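Local atomic coordinates of KLLA0F20702p (Kluyveromyces lactis, PDB entry 5Y5A), a protein that is the Est1 telomerase subunit, here its N-terminal part, and probably recruits telomerase to chromosome ends by binding Cdc13. Residues F399-I410 / Y422-I433. Numbering follows the deposited sequence.
Sequences FKFFTHLIDKVI and YLAMARIMMCWI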
ATOM      1  N   PHE A 399       8.009   6.842  17.849  1.00 40.11           N
ATOM      2  CA  PHE A 399       7.468   6.274  19.080  1.00 40.70           C
ATOM      3  C   PHE A 399       6.673   7.306  19.874  1.00 40.62           C
ATOM      4  O   PHE A 399       5.777   6.954  20.634  1.00 39.19           O
ATOM      5  CB  PHE A 399       8.590   5.651  19.912  1.00 39.63           C
ATOM      6  CG  PHE A 399       8.893   4.240  19.504  1.00 38.38           C
ATOM      7  CD1 PHE A 399       9.706   3.981  18.413  1.00 33.69           C
ATOM      8  CD2 PHE A 399       8.292   3.176  20.152  1.00 36.94           C
ATOM      9  CE1 PHE A 399       9.966   2.677  18.010  1.00 40.36           C
ATOM     10  CE2 PHE A 399       8.542   1.866  19.749  1.00 37.80           C
ATOM     11  CZ  PHE A 399       9.383   1.620  18.682  1.00 41.17           C
ATOM     12  N   LYS A 400       6.973   8.581  19.662  1.00 43.08           N
ATOM     13  CA  LYS A 400       6.142   9.644  20.198  1.00 44.70           C
ATOM     14  C   LYS A 400       4.726   9.521  19.621  1.00 46.61           C
ATOM     15  O   LYS A 400       3.733   9.638  20.343  1.00 44.62           O
ATOM     16  CB  LYS A 400       6.746  11.011  19.872  1.00 46.77           C
ATOM     17  CG  LYS A 400       5.968  12.171  20.451  1.00 51.84           C
ATOM     18  CD  LYS A 400       6.645  13.499  20.166  1.00 56.40           C
ATOM     19  CE  LYS A 400       5.857  14.638  20.797  1.00 63.50           C
ATOM     20  NZ  LYS A 400       6.528  15.956  20.632  1.00 71.54           N
ATOM     21  N   PHE A 401       4.650   9.269  18.315  1.00 40.97           N
ATOM     22  CA  PHE A 401       3.378   9.071  17.616  1.00 36.46           C
ATOM     23  C   PHE A 401       2.630   7.851  18.156  1.00 35.44           C
ATOM     24  O   PHE A 401       1.419   7.908  18.387  1.00 36.87           O
ATOM     25  CB  PHE A 401       3.623   8.911  16.113  1.00 37.71           C
ATOM     26  CG  PHE A 401       2.374   8.932  15.286  1.00 36.29           C
ATOM     27  CD1 PHE A 401       1.846  10.132  14.838  1.00 35.91           C
ATOM     28  CD2 PHE A 401       1.737   7.750  14.939  1.00 38.46           C
ATOM     29  CE1 PHE A 401       0.699  10.160  14.061  1.00 40.66           C
ATOM     30  CE2 PHE A 401       0.582   7.769  14.164  1.00 43.25           C
ATOM     31  CZ  PHE A 401       0.066   8.971  13.728  1.00 40.97           C
ATOM     32  N   PHE A 402       3.370   6.756  18.346  1.00 36.92           N
ATOM     33  CA  PHE A 402       2.845   5.535  18.967  1.00 37.12           C
ATOM     34  C   PHE A 402       2.199   5.816  20.322  1.00 36.34           C
ATOM     35  O   PHE A 402       1.037   5.490  20.545  1.00 40.90           O
ATOM     36  CB  PHE A 402       3.957   4.495  19.173  1.00 33.06           C
ATOM     37  CG  PHE A 402       4.411   3.805  17.915  1.00 41.42           C
ATOM     38  CD1 PHE A 402       3.969   4.215  16.669  1.00 37.10           C
ATOM     39  CD2 PHE A 402       5.292   2.732  17.991  1.00 39.57           C
ATOM     40  CE1 PHE A 402       4.393   3.573  15.528  1.00 38.01           C
ATOM     41  CE2 PHE A 402       5.720   2.087  16.851  1.00 35.22           C
ATOM     42  CZ  PHE A 402       5.269   2.510  15.613  1.00 35.85           C
ATOM     43  N   THR A 403       2.962   6.413  21.233  1.00 43.83           N
ATOM     44  CA  THR A 403       2.459   6.636  22.582  1.00 44.54           C
ATOM     45  C   THR A 403       1.288   7.609  22.579  1.00 43.54           C
ATOM     46  O   THR A 403       0.381   7.501  23.401  1.00 46.99           O
ATOM     47  CB  THR A 403       3.560   7.154  23.524  1.00 45.14           C
ATOM     48  OG1 THR A 403       4.061   8.402  23.038  1.00 52.04           O
ATOM     49  CG2 THR A 403       4.694   6.164  23.580  1.00 37.21           C
ATOM     50  N   HIS A 404       1.301   8.556  21.653  1.00 41.63           N
ATOM     51  CA  HIS A 404       0.158   9.454  21.500  1.00 42.83           C
ATOM     52  C   HIS A 404      -1.078   8.656  21.060  1.00 40.13           C
ATOM     53  O   HIS A 404      -2.154   8.797  21.643  1.00 41.47           O
ATOM     54  CB  HIS A 404       0.470  10.567  20.496  1.00 35.89           C
ATOM     55  CG  HIS A 404      -0.580  11.628  20.431  1.00 42.66           C
ATOM     56  ND1 HIS A 404      -0.818  12.505  21.468  1.00 43.75           N
ATOM     57  CD2 HIS A 404      -1.459  11.954  19.454  1.00 40.35           C
ATOM     58  CE1 HIS A 404      -1.797  13.326  21.133  1.00 42.06           C
ATOM     59  NE2 HIS A 404      -2.200  13.014  19.913  1.00 40.83           N
ATOM     60  N   LEU A 405      -0.909   7.809  20.047  1.00 43.42           N
ATOM     61  CA  LEU A 405      -1.970   6.901  19.607  1.00 40.99           C
ATOM     62  C   LEU A 405      -2.491   6.035  20.740  1.00 40.04           C
ATOM     63  O   LEU A 405      -3.687   5.892  20.916  1.00 39.27           O
ATOM     64  CB  LEU A 405      -1.478   5.983  18.493  1.00 42.20           C
ATOM     65  CG  LEU A 405      -1.532   6.508  17.065  1.00 52.53           C
ATOM     66  CD1 LEU A 405      -1.303   5.364  16.089  1.00 52.89           C
ATOM     67  CD2 LEU A 405      -2.868   7.187  16.828  1.00 45.65           C
ATOM     68  N   ILE A 406      -1.577   5.424  21.481  1.00 40.95           N
ATOM     69  CA  ILE A 406      -1.962   4.550  22.577  1.00 41.79           C
ATOM     70  C   ILE A 406      -2.656   5.334  23.694  1.00 40.09           C
ATOM     71  O   ILE A 406      -3.769   5.001  24.095  1.00 42.92           O
ATOM     72  CB  ILE A 406      -0.742   3.813  23.149  1.00 39.66           C
ATOM     73  CG1 ILE A 406      -0.157   2.888  22.081  1.00 43.16           C
ATOM     74  CG2 ILE A 406      -1.139   3.037  24.411  1.00 44.61           C
ATOM     75  CD1 ILE A 406       1.269   2.470  22.328  1.00 43.74           C
ATOM     76  N   ASP A 407      -2.004   6.387  24.179  1.00 39.23           N
ATOM     77  CA  ASP A 407      -2.522   7.131  25.321  1.00 41.41           C
ATOM     78  C   ASP A 407      -3.844   7.828  25.014  1.00 40.90           C
ATOM     79  O   ASP A 407      -4.757   7.783  25.825  1.00 43.10           O
ATOM     80  CB  ASP A 407      -1.501   8.168  25.809  1.00 44.80           C
ATOM     81  CG  ASP A 407      -0.216   7.532  26.340  1.00 48.14           C
ATOM     82  OD1 ASP A 407      -0.155   6.289  26.453  1.00 49.61           O
ATOM     83  OD2 ASP A 407       0.738   8.275  26.641  1.00 49.08           O
ATOM     84  N   LYS A 408      -3.970   8.473  23.856  1.00 43.05           N
ATOM     85  CA  LYS A 408      -5.152   9.314  23.644  1.00 42.21           C
ATOM     86  C   LYS A 408      -6.235   8.638  22.814  1.00 44.90           C
ATOM     87  O   LYS A 408      -7.363   9.132  22.757  1.00 46.01           O
ATOM     88  CB  LYS A 408      -4.766  10.648  22.986  1.00 41.71           C
ATOM     89  CG  LYS A 408      -3.605  11.385  23.645  1.00 41.14           C
ATOM     90  CD  LYS A 408      -3.913  11.787  25.071  1.00 49.92           C
ATOM     91  CE  LYS A 408      -2.723  12.497  25.689  1.00 55.75           C
ATOM     92  NZ  LYS A 408      -2.909  12.707  27.146  1.00 64.39           N
ATOM     93  N   VAL A 409      -5.922   7.516  22.170  1.00 40.71           N
ATOM     94  CA  VAL A 409      -6.924   6.912  21.292  1.00 43.61           C
ATOM     95  C   VAL A 409      -7.270   5.474  21.680  1.00 38.74           C
ATOM     96  O   VAL A 409      -8.395   5.201  22.090  1.00 51.55           O
ATOM     97  CB  VAL A 409      -6.480   6.945  19.802  1.00 37.62           C
ATOM     98  CG1 VAL A 409      -7.590   6.421  18.917  1.00 36.31           C
ATOM     99  CG2 VAL A 409      -6.108   8.362  19.384  1.00 37.35           C
ATOM    100  N   ILE A 410      -6.313   4.563  21.553  1.00 40.54           N
ATOM    101  CA  ILE A 410      -6.574   3.150  21.805  1.00 40.08           C
ATOM    102  C   ILE A 410      -7.020   2.922  23.252  1.00 43.09           C
ATOM    103  O   ILE A 410      -7.924   2.127  23.501  1.00 45.63           O
ATOM    104  CB  ILE A 410      -5.337   2.276  21.488  1.00 44.18           C
ATOM    105  CG1 ILE A 410      -4.848   2.534  20.055  1.00 46.42           C
ATOM    106  CG2 ILE A 410      -5.667   0.807  21.666  1.00 43.29           C
ATOM    107  CD1 ILE A 410      -3.559   1.778  19.677  1.00 40.72           C
ATOM    108  N   TYR A 422      -8.730   0.148  16.054  1.00 46.57           N
ATOM    109  CA  TYR A 422      -8.154   0.472  17.355  1.00 42.94           C
ATOM    110  C   TYR A 422      -7.163  -0.581  17.837  1.00 40.88           C
ATOM    111  O   TYR A 422      -6.012  -0.257  18.118  1.00 38.96           O
ATOM    112  CB  TYR A 422      -9.270   0.683  18.372  1.00 42.49           C
ATOM    113  CG  TYR A 422     -10.044   1.932  18.055  1.00 43.57           C
ATOM    114  CD1 TYR A 422      -9.432   3.178  18.140  1.00 41.50           C
ATOM    115  CD2 TYR A 422     -11.360   1.875  17.631  1.00 42.26           C
ATOM    116  CE1 TYR A 422     -10.115   4.330  17.845  1.00 36.41           C
ATOM    117  CE2 TYR A 422     -12.059   3.038  17.321  1.00 47.65           C
ATOM    118  CZ  TYR A 422     -11.424   4.264  17.432  1.00 44.30           C
ATOM    119  OH  TYR A 422     -12.092   5.437  17.137  1.00 50.15           O
ATOM    120  N   LEU A 423      -7.586  -1.839  17.895  1.00 38.46           N
ATOM    121  CA  LEU A 423      -6.679  -2.901  18.323  1.00 44.83           C
ATOM    122  C   LEU A 423      -5.766  -3.366  17.178  1.00 45.51           C
ATOM    123  O   LEU A 423      -4.683  -3.893  17.418  1.00 44.94           O
ATOM    124  CB  LEU A 423      -7.474  -4.075  18.896  1.00 45.21           C
ATOM    125  CG  LEU A 423      -8.187  -3.807  20.237  1.00 48.49           C
ATOM    126  CD1 LEU A 423      -8.714  -5.098  20.835  1.00 47.65           C
ATOM    127  CD2 LEU A 423      -7.262  -3.110  21.235  1.00 41.92           C
ATOM    128  N   ALA A 424      -6.196  -3.157  15.937  1.00 42.25           N
ATOM    129  CA  ALA A 424      -5.357  -3.479  14.776  1.00 40.66           C
ATOM    130  C   ALA A 424      -4.085  -2.643  14.765  1.00 37.57           C
ATOM    131  O   ALA A 424      -3.021  -3.130  14.404  1.00 42.00           O
ATOM    132  CB  ALA A 424      -6.124  -3.272  13.479  1.00 37.67           C
ATOM    133  N   MET A 425      -4.197  -1.383  15.169  1.00 38.96           N
ATOM    134  CA  MET A 425      -3.035  -0.503  15.244  1.00 36.40           C
ATOM    135  C   MET A 425      -2.034  -1.009  16.280  1.00 40.85           C
ATOM    136  O   MET A 425      -0.826  -0.979  16.050  1.00 43.79           O
ATOM    137  CB  MET A 425      -3.462   0.941  15.569  1.00 35.31           C
ATOM    138  CG  MET A 425      -4.045   1.690  14.365  1.00 43.19           C
ATOM    139  SD  MET A 425      -4.365   3.449  14.638  1.00 55.70           S
ATOM    140  CE  MET A 425      -5.529   3.389  15.995  1.00 69.31           C
ATOM    141  N   ALA A 426      -2.535  -1.488  17.414  1.00 41.35           N
ATOM    142  CA  ALA A 426      -1.646  -2.080  18.414  1.00 43.16           C
ATOM    143  C   ALA A 426      -0.944  -3.332  17.873  1.00 40.71           C
ATOM    144  O   ALA A 426       0.238  -3.541  18.152  1.00 41.06           O
ATOM    145  CB  ALA A 426      -2.418  -2.402  19.698  1.00 40.79           C
ATOM    146  N   ARG A 427      -1.660  -4.162  17.108  1.00 40.26           N
ATOM    147  CA  ARG A 427      -1.063  -5.376  16.535  1.00 42.87           C
ATOM    148  C   ARG A 427       0.087  -5.021  15.607  1.00 45.91           C
ATOM    149  O   ARG A 427       1.137  -5.655  15.609  1.00 40.01           O
ATOM    150  CB  ARG A 427      -2.087  -6.196  15.747  1.00 40.36           C
ATOM    151  CG  ARG A 427      -3.071  -6.996  16.568  1.00 48.05           C
ATOM    152  CD  ARG A 427      -3.896  -7.878  15.649  1.00 44.83           C
ATOM    153  NE  ARG A 427      -3.072  -8.860  14.947  1.00 39.31           N
ATOM    154  CZ  ARG A 427      -3.361  -9.348  13.744  1.00 44.71           C
ATOM    155  NH1 ARG A 427      -2.564 -10.245  13.175  1.00 44.38           N
ATOM    156  NH2 ARG A 427      -4.450  -8.934  13.105  1.00 45.59           N
ATOM    157  N   ILE A 428      -0.143  -3.991  14.809  1.00 44.97           N
ATOM    158  CA  ILE A 428       0.796  -3.572  13.791  1.00 43.32           C
ATOM    159  C   ILE A 428       2.090  -3.022  14.406  1.00 41.76           C
ATOM    160  O   ILE A 428       3.193  -3.345  13.941  1.00 40.60           O
ATOM    161  CB  ILE A 428       0.113  -2.556  12.877  1.00 39.89           C
ATOM    162  CG1 ILE A 428      -0.876  -3.302  11.984  1.00 34.11           C
ATOM    163  CG2 ILE A 428       1.110  -1.762  12.065  1.00 35.73           C
ATOM    164  CD1 ILE A 428      -1.819  -2.398  11.282  1.00 42.30           C
ATOM    165  N   MET A 429       1.952  -2.231  15.467  1.00 36.50           N
ATOM    166  CA  MET A 429       3.112  -1.753  16.212  1.00 43.70           C
ATOM    167  C   MET A 429       3.969  -2.920  16.709  1.00 45.93           C
ATOM    168  O   MET A 429       5.175  -2.956  16.480  1.00 41.29           O
ATOM    169  CB  MET A 429       2.674  -0.882  17.398  1.00 44.04           C
ATOM    170  CG  MET A 429       1.946   0.413  17.005  1.00 41.56           C
ATOM    171  SD  MET A 429       1.526   1.419  18.456  1.00 45.87           S
ATOM    172  CE  MET A 429       0.262   2.502  17.795  1.00 40.14           C
ATOM    173  N   MET A 430       3.333  -3.880  17.373  1.00 44.56           N
ATOM    174  CA  MET A 430       4.049  -5.005  17.947  1.00 47.00           C
ATOM    175  C   MET A 430       4.668  -5.890  16.876  1.00 43.58           C
ATOM    176  O   MET A 430       5.786  -6.369  17.031  1.00 43.52           O
ATOM    177  CB  MET A 430       3.121  -5.830  18.836  1.00 47.37           C
ATOM    178  CG  MET A 430       2.489  -5.018  19.946  1.00 49.63           C
ATOM    179  SD  MET A 430       3.716  -4.059  20.857  1.00 55.31           S
ATOM    180  CE  MET A 430       4.705  -5.388  21.506  1.00 43.59           C
ATOM    181  N   CYS A 431       3.941  -6.107  15.793  1.00 34.84           N
ATOM    182  CA  CYS A 431       4.460  -6.932  14.712  1.00 42.68           C
ATOM    183  C   CYS A 431       5.651  -6.263  14.045  1.00 41.40           C
ATOM    184  O   CYS A 431       6.611  -6.931  13.650  1.00 41.23           O
ATOM    185  CB  CYS A 431       3.370  -7.222  13.687  1.00 44.69           C
ATOM    186  SG  CYS A 431       2.209  -8.467  14.250  1.00 46.16           S
ATOM    187  N   TRP A 432       5.595  -4.942  13.928  1.00 38.40           N
ATOM    188  CA  TRP A 432       6.727  -4.198  13.391  1.00 38.59           C
ATOM    189  C   TRP A 432       7.922  -4.319  14.321  1.00 41.82           C
ATOM    190  O   TRP A 432       9.034  -4.656  13.897  1.00 44.36           O
ATOM    191  CB  TRP A 432       6.374  -2.723  13.200  1.00 36.05           C
ATOM    192  CG  TRP A 432       7.520  -1.909  12.668  1.00 35.26           C
ATOM    193  CD1 TRP A 432       8.262  -2.167  11.545  1.00 41.03           C
ATOM    194  CD2 TRP A 432       8.040  -0.693  13.219  1.00 34.39           C
ATOM    195  NE1 TRP A 432       9.215  -1.188  11.369  1.00 40.47           N
ATOM    196  CE2 TRP A 432       9.092  -0.265  12.376  1.00 38.74           C
ATOM    197  CE3 TRP A 432       7.715   0.081  14.338  1.00 34.69           C
ATOM    198  CZ2 TRP A 432       9.824   0.895  12.626  1.00 36.02           C
ATOM    199  CZ3 TRP A 432       8.437   1.242  14.578  1.00 33.71           C
ATOM    200  CH2 TRP A 432       9.483   1.631  13.728  1.00 36.70           C
ATOM    201  N   ILE A 433       7.673  -4.043  15.598  1.00 39.82           N
ATOM    202  CA  ILE A 433       8.728  -4.020  16.600  1.00 39.77           C
ATOM    203  C   ILE A 433       9.456  -5.363  16.691  1.00 42.53           C
ATOM    204  O   ILE A 433      10.683  -5.389  16.749  1.00 43.98           O
ATOM    205  CB  ILE A 433       8.158  -3.604  17.967  1.00 41.12           C
ATOM    206  CG1 ILE A 433       7.779  -2.118  17.927  1.00 41.34           C
ATOM    207  CG2 ILE A 433       9.157  -3.852  19.083  1.00 37.13           C
ATOM    208  CD1 ILE A 433       7.068  -1.618  19.160  1.00 40.54           C
TER
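Segments 399-410 and 422-433 run antiparallel as the arms of a helical hairpin, their axes 10.9 Å apart at closest approach and 158° apart in direction; CA atoms come nearest at I410 and Y422. M429 is a knob seated among F402, L405, I406 and I410. Its CG and SD lie over one face of the F402 ring: CG stands 4.0 Å above the ring centroid and SD, 4.1 Å from that centroid, lies more toward the CB side, a Met-aromatic contact. With the chain extended at chi3 (-162°), the methyl goes on to L405, M429 CE lying 3.7 Å from L405 CD1. The rim of F402 meets W432, F402 CZ lying 3.6 Å from W432 CZ3, and the two planes are nearly perpendicular at 82°. A leucine in place of F402 would probably cost M429 the aromatic face its thioether lies against and open a gap beside W432. F399 continues this aromatic end, with the edge of its ring against I433 (F399 CE2 to I433 CD1 3.8 Å). At the other end the knob comes from the opposite helix: I410 enters the hole formed by Y422, L423, M425 and A426, where I410 CD1 reaches the backbone O of Y422 at 3.5 Å. V409 CG1 presses on the edge of the Y422 ring, 3.4 Å from Y422 CE1. Helix 339-379 adds L365 against F402 and F362 against M425, while the indole nitrogen of W432 is hydrogen-bonded to H373 on that same helix. Both arms fall within the Est1 DNA/RNA-binding family region. No hydrogen bond joins them and every touching residue is buried, so the two arms meet through apolar, aromatic and sulfur contacts alone.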